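Local coordinates for DUF1611 domain-containing protein (Anabaena variabilis, PDB 2OBN) that is of unknown function but contains a Rossmann-like domain and a P-loop NTPase-type domain, so it probably binds a nucleotide, at residues Leu171-Ala176 with Phe337-Leu342; Gly303-Thr308 with Thr332-Phe337. The protein carries 2 engineered substitutions. One frame throughout, in Å; residues are numbered along the deposited sequence.

Contact 1. Residues Leu171-Ala176 with Phe337-Leu342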
loop_
_atom_site.group_PDB
_atom_site.type_symbol
_atom_site.label_atom_id
_atom_site.label_comp_id
_atom_site.label_asym_id
_atom_site.label_seq_id
_atom_site.Cartn_x
_atom_site.Cartn_y
_atom_site.Cartn_z
ATOM N N LEU B 171 4.686 -6.286 21.598
ATOM C CA LEU B 171 5.159 -7.464 22.311
ATOM C C LEU B 171 5.023 -7.307 23.826
ATOM O O LEU B 171 4.514 -8.203 24.496
ATOM C CB LEU B 171 6.622 -7.763 21.954
ATOM C CG LEU B 171 6.939 -8.368 20.584
ATOM C CD1 LEU B 171 8.455 -8.402 20.365
ATOM C CD2 LEU B 171 6.338 -9.755 20.444
ATOM N N GLU B 172 5.491 -6.188 24.365
ATOM C CA GLU B 172 5.362 -5.936 25.800
ATOM C C GLU B 172 3.894 -5.936 26.212
ATOM O O GLU B 172 3.568 -6.462 27.270
ATOM C CB GLU B 172 6.011 -4.603 26.209
ATOM C CG GLU B 172 7.548 -4.526 26.046
ATOM C CD GLU B 172 8.335 -5.356 27.058
ATOM O OE1 GLU B 172 7.711 -6.056 27.875
ATOM O OE2 GLU B 172 9.590 -5.309 27.030
ATOM N N LEU B 173 3.020 -5.340 25.394
ATOM C CA LEU B 173 1.571 -5.333 25.690
ATOM C C LEU B 173 0.983 -6.736 25.659
ATOM O O LEU B 173 0.091 -7.038 26.432
ATOM C CB LEU B 173 0.791 -4.404 24.749
ATOM C CG LEU B 173 0.994 -2.899 25.031
ATOM C CD1 LEU B 173 0.589 -2.042 23.853
ATOM C CD2 LEU B 173 0.247 -2.458 26.297
ATOM N N HIS B 174 1.506 -7.577 24.770
ATOM C CA HIS B 174 1.098 -8.974 24.666
ATOM C C HIS B 174 1.540 -9.786 25.891
ATOM O O HIS B 174 0.770 -10.610 26.425
ATOM C CB HIS B 174 1.644 -9.606 23.370
ATOM C CG HIS B 174 1.693 -11.103 23.403
ATOM N ND1 HIS B 174 0.558 -11.890 23.454
ATOM C CD2 HIS B 174 2.746 -11.957 23.398
ATOM C CE1 HIS B 174 0.913 -13.162 23.494
ATOM N NE2 HIS B 174 2.234 -13.231 23.459
ATOM N N TRP B 175 2.778 -9.576 26.324
ATOM C CA TRP B 175 3.282 -10.279 27.500
ATOM C C TRP B 175 2.543 -9.863 28.779
ATOM O O TRP B 175 2.305 -10.705 29.644
ATOM C CB TRP B 175 4.793 -10.125 27.637
ATOM C CG TRP B 175 5.534 -10.706 26.470
ATOM C CD1 TRP B 175 5.235 -11.864 25.811
ATOM C CD2 TRP B 175 6.719 -10.198 25.865
ATOM N NE1 TRP B 175 6.131 -12.083 24.809
ATOM C CE2 TRP B 175 7.065 -11.086 24.823
ATOM C CE3 TRP B 175 7.525 -9.078 26.096
ATOM C CZ2 TRP B 175 8.175 -10.892 24.010
ATOM C CZ3 TRP B 175 8.630 -8.885 25.290
ATOM C CH2 TRP B 175 8.947 -9.792 24.260
ATOM N N ALA B 176 2.150 -8.590 28.872
ATOM C CA ALA B 176 1.405 -8.090 30.042
ATOM C C ALA B 176 0.003 -8.679 30.089
ATOM O O ALA B 176 -0.463 -9.066 31.157
ATOM C CB ALA B 176 1.322 -6.577 30.037
ATOM N N PHE B 337 9.612 0.665 31.909
ATOM C CA PHE B 337 8.856 0.643 33.160
ATOM C C PHE B 337 7.696 -0.349 33.236
ATOM O O PHE B 337 7.038 -0.428 34.273
ATOM C CB PHE B 337 8.330 2.045 33.461
ATOM C CG PHE B 337 9.394 3.100 33.495
ATOM C CD1 PHE B 337 10.317 3.143 34.539
ATOM C CD2 PHE B 337 9.460 4.078 32.507
ATOM C CE1 PHE B 337 11.297 4.126 34.584
ATOM C CE2 PHE B 337 10.444 5.076 32.545
ATOM C CZ PHE B 337 11.360 5.100 33.588
ATOM N N GLY B 338 7.441 -1.107 32.171
ATOM C CA GLY B 338 6.334 -2.062 32.144
ATOM C C GLY B 338 5.146 -1.556 31.335
ATOM O O GLY B 338 4.938 -0.356 31.192
ATOM N N ALA B 339 4.329 -2.484 30.846
ATOM C CA ALA B 339 3.205 -2.139 29.987
ATOM C C ALA B 339 1.847 -1.988 30.669
ATOM O O ALA B 339 0.881 -1.612 29.991
ATOM C CB ALA B 339 3.099 -3.177 28.877
ATOM N N ASP B 340 1.745 -2.269 31.974
ATOM C CA ASP B 340 0.419 -2.269 32.647
ATOM C C ASP B 340 -0.379 -0.968 32.535
ATOM O O ASP B 340 -1.601 -0.997 32.385
ATOM C CB ASP B 340 0.527 -2.712 34.119
ATOM C CG ASP B 340 0.693 -4.233 34.282
ATOM O OD1 ASP B 340 0.294 -5.010 33.393
ATOM O OD2 ASP B 340 1.208 -4.655 35.325
ATOM N N VAL B 341 0.310 0.162 32.617
ATOM C CA VAL B 341 -0.325 1.476 32.467
ATOM C C VAL B 341 -1.084 1.580 31.130
ATOM O O VAL B 341 -2.190 2.107 31.097
ATOM C CB VAL B 341 0.731 2.605 32.621
ATOM C CG1 VAL B 341 0.228 3.948 32.120
ATOM C CG2 VAL B 341 1.173 2.704 34.093
ATOM N N LEU B 342 -0.513 1.057 30.047
ATOM C CA LEU B 342 -1.182 1.106 28.736
ATOM C C LEU B 342 -2.147 -0.068 28.498
ATOM O O LEU B 342 -3.121 0.071 27.755
ATOM C CB LEU B 342 -0.160 1.229 27.608
ATOM C CG LEU B 342 0.766 2.444 27.702
ATOM C CD1 LEU B 342 1.731 2.467 26.519
ATOM C CD2 LEU B 342 -0.003 3.767 27.787
HETATM O O HOH W 1 0.839 -7.423 33.360
#
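A339 sets its methyl group against one flank of helix 166-179, where E172, L173 and A176 close around it. The helix follows the central strand 153-159 of a parallel sheet after a short loop, consistent with the helix behind the phosphate-binding loop in a P-loop NTPase fold, and the partner is the turn leading into the C-terminal helix 340-347. A339 CB lies 3.7 Å from E172 O, with L173 CD2 and A176 CB only slightly farther off, a methyl group touching three residues within little more than one turn of the helix. E172 O is not lost to this apolar neighbour, because it accepts the ordinary helical bond from A176 N. L173 reaches across with one branch: its CG is anti to the carbonyl carbon (chi1 -73°), and CD2 extends past A339 to L342 CB, 3.9 Å away. The pair L173 and L342 thus continues the apolar seam along the second helix. No direct hydrogen bond crosses, so dispersion between alanine methyls and leucine carbons holds the buried part together.

The next shell explains how A339 is presented. G338, with a positive phi of 103°, ends helix 334-337 and turns the chain toward helix 340-347. V334 underlies the same seam, touching A339, L342 and E172. Polar atoms take over at the exposed margin. D340 points its CB away, yet its carboxylate swings back past A176 CB and forms a salt bridge with R180, which probably favours the charged form of the acid. One water donates to A176 O at 3.0 Å and also to D340 OD1, the latter distance of 2.5 Å being short enough to treat with caution.

Contact 2. Residues Gly303-Thr308 with Thr332-Phe337; sequences GIALNT and TDVVRF
D333 and T308 carry the tight part of this contact, joined through a single carboxylate oxygen. D333 OD2 receives the T308 hydroxyl on its anti lone pair, with OG1 at 2.7 Å, and T308 N from above the carboxylate plane at 3.1 Å. Two donors from one residue therefore fix the rotation of the acid. The other oxygen, OD1, serves its own segment: D333 is the N-cap of the short helix 334-337, where OD1 accepts from R336 N at 3.1 Å and, weakly, from V335 N. With CG anti to the backbone N (chi1 -176°), the carboxylate can span both tasks. D333 CB is also close to L306 O, at 3.1 Å, beside the CA-H...O contact from D333 CA.

Below the cap, strands 301-307 and 331-332 run parallel as neighbours, connected through helix 313-327 in a beta-alpha-beta crossover at the margin of the sheet. L306 N bonds to T332 O at 3.0 Å, whereas T332 N to I304 O is a weak bond. N307, its CB directed away from 332-337, gives its ND2 to I164 O, just before helix 166-179.

Elsewhere the two segments touch more loosely. A305 CB and V334 CG1 only approach to 4.5 Å, though L342 and T169 also pack on this pair, and on the partly exposed side the extended R336 chain brings NH1 across T308. That nitrogen donates to T308 OG1 at 3.2 Å, tilted 17° from the guanidinium plane; T308 O is nearer but badly angled, and NH1 has its stronger partner in L311 O.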
loop_
_atom_site.group_PDB
_atom_site.type_symbol
_atom_site.label_atom_id
_atom_site.label_comp_id
_atom_site.label_asym_id
_atom_site.label_seq_id
_atom_site.Cartn_x
_atom_site.Cartn_y
_atom_site.Cartn_z
ATOM N N GLY B 303 -3.494 5.787 24.680
ATOM C CA GLY B 303 -2.311 6.113 25.440
ATOM C C GLY B 303 -1.102 6.213 24.539
ATOM O O GLY B 303 -1.144 5.877 23.346
ATOM N N ILE B 304 -0.009 6.669 25.122
ATOM C CA ILE B 304 1.204 6.884 24.397
ATOM C C ILE B 304 2.323 6.041 24.981
ATOM O O ILE B 304 2.542 6.053 26.185
ATOM C CB ILE B 304 1.545 8.405 24.409
ATOM C CG1 ILE B 304 0.474 9.156 23.600
ATOM C CG2 ILE B 304 2.947 8.664 23.819
ATOM C CD1 ILE B 304 0.527 10.625 23.694
ATOM N N ALA B 305 2.999 5.283 24.114
ATOM C CA ALA B 305 4.184 4.507 24.479
ATOM C C ALA B 305 5.422 5.353 24.103
ATOM O O ALA B 305 5.824 5.437 22.941
ATOM C CB ALA B 305 4.197 3.187 23.787
ATOM N N LEU B 306 6.024 5.968 25.109
ATOM C CA LEU B 306 7.138 6.872 24.908
ATOM C C LEU B 306 8.485 6.151 24.938
ATOM O O LEU B 306 8.838 5.535 25.942
ATOM C CB LEU B 306 7.084 7.957 25.993
ATOM C CG LEU B 306 7.883 9.232 25.775
ATOM C CD1 LEU B 306 7.395 10.034 24.558
ATOM C CD2 LEU B 306 7.795 10.087 27.042
ATOM N N ASN B 307 9.231 6.222 23.835
ATOM C CA ASN B 307 10.558 5.622 23.775
ATOM C C ASN B 307 11.524 6.653 24.362
ATOM O O ASN B 307 11.779 7.701 23.752
ATOM C CB ASN B 307 10.894 5.207 22.330
ATOM C CG ASN B 307 12.281 4.561 22.184
ATOM O OD1 ASN B 307 13.131 4.681 23.050
ATOM N ND2 ASN B 307 12.506 3.890 21.051
ATOM N N THR B 308 12.021 6.349 25.565
ATOM C CA THR B 308 12.944 7.207 26.304
ATOM C C THR B 308 14.326 6.582 26.483
ATOM O O THR B 308 15.113 7.076 27.275
ATOM C CB THR B 308 12.416 7.473 27.733
ATOM O OG1 THR B 308 12.442 6.253 28.496
ATOM C CG2 THR B 308 10.998 8.064 27.726
ATOM N N THR B 332 3.656 5.798 29.289
ATOM C CA THR B 332 4.874 5.292 29.896
ATOM C C THR B 332 5.772 4.720 28.813
ATOM O O THR B 332 5.369 4.596 27.659
ATOM C CB THR B 332 4.603 4.188 30.957
ATOM O OG1 THR B 332 5.815 3.915 31.687
ATOM C CG2 THR B 332 4.113 2.902 30.294
ATOM N N ASP B 333 6.998 4.394 29.210
ATOM C CA ASP B 333 7.933 3.651 28.374
ATOM C C ASP B 333 7.673 2.198 28.808
ATOM O O ASP B 333 8.054 1.792 29.913
ATOM C CB ASP B 333 9.370 4.096 28.645
ATOM C CG ASP B 333 10.365 3.419 27.734
ATOM O OD1 ASP B 333 10.087 2.280 27.305
ATOM O OD2 ASP B 333 11.421 4.012 27.453
ATOM N N VAL B 334 7.010 1.424 27.956
ATOM C CA VAL B 334 6.617 0.050 28.319
ATOM C C VAL B 334 7.776 -0.944 28.435
ATOM O O VAL B 334 7.688 -1.946 29.162
ATOM C CB VAL B 334 5.521 -0.516 27.371
ATOM C CG1 VAL B 334 4.338 0.438 27.309
ATOM C CG2 VAL B 334 6.059 -0.791 25.972
ATOM N N VAL B 335 8.848 -0.667 27.708
ATOM C CA VAL B 335 10.047 -1.492 27.739
ATOM C C VAL B 335 10.763 -1.218 29.052
ATOM O O VAL B 335 11.153 -2.134 29.781
ATOM C CB VAL B 335 10.973 -1.151 26.539
ATOM C CG1 VAL B 335 12.351 -1.809 26.669
ATOM C CG2 VAL B 335 10.300 -1.549 25.225
ATOM N N ARG B 336 10.881 0.065 29.364
ATOM C CA ARG B 336 11.617 0.522 30.538
ATOM C C ARG B 336 10.909 0.364 31.876
ATOM O O ARG B 336 11.542 -0.014 32.868
ATOM C CB ARG B 336 11.975 1.989 30.327
ATOM C CG ARG B 336 12.944 2.565 31.302
ATOM C CD ARG B 336 13.520 3.841 30.725
ATOM N NE ARG B 336 14.735 4.240 31.420
ATOM C CZ ARG B 336 15.546 5.214 31.024
ATOM N NH1 ARG B 336 15.285 5.921 29.921
ATOM N NH2 ARG B 336 16.628 5.478 31.741
ATOM N N PHE B 337 9.612 0.665 31.909
ATOM C CA PHE B 337 8.856 0.643 33.160
ATOM C C PHE B 337 7.696 -0.349 33.236
ATOM O O PHE B 337 7.038 -0.428 34.273
ATOM C CB PHE B 337 8.330 2.045 33.461
ATOM C CG PHE B 337 9.394 3.100 33.495
ATOM C CD1 PHE B 337 10.317 3.143 34.539
ATOM C CD2 PHE B 337 9.460 4.078 32.507
ATOM C CE1 PHE B 337 11.297 4.126 34.584
ATOM C CE2 PHE B 337 10.444 5.076 32.545
ATOM C CZ PHE B 337 11.360 5.100 33.588
#

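Contacts 1 and 2 are both mainly buried and lie side by side in the P-loop domain, about 9 Å apart between centres, sharing F337. Their chemistry differs with position. Contact 2 belongs to the sheet and its edge strand, so backbone bonds and a capping carboxylate dominate; contact 1 packs helix 166-179 against the turn between helices 334-337 and 340-347 through methyl groups, with polar chemistry confined to its margin. L342 ties the two together: its CD1 lies 3.4 Å from V334 CG1 and 3.8 Å from A305 CB. Along the chain, contact 2 is nested within the loop closed by contact 1.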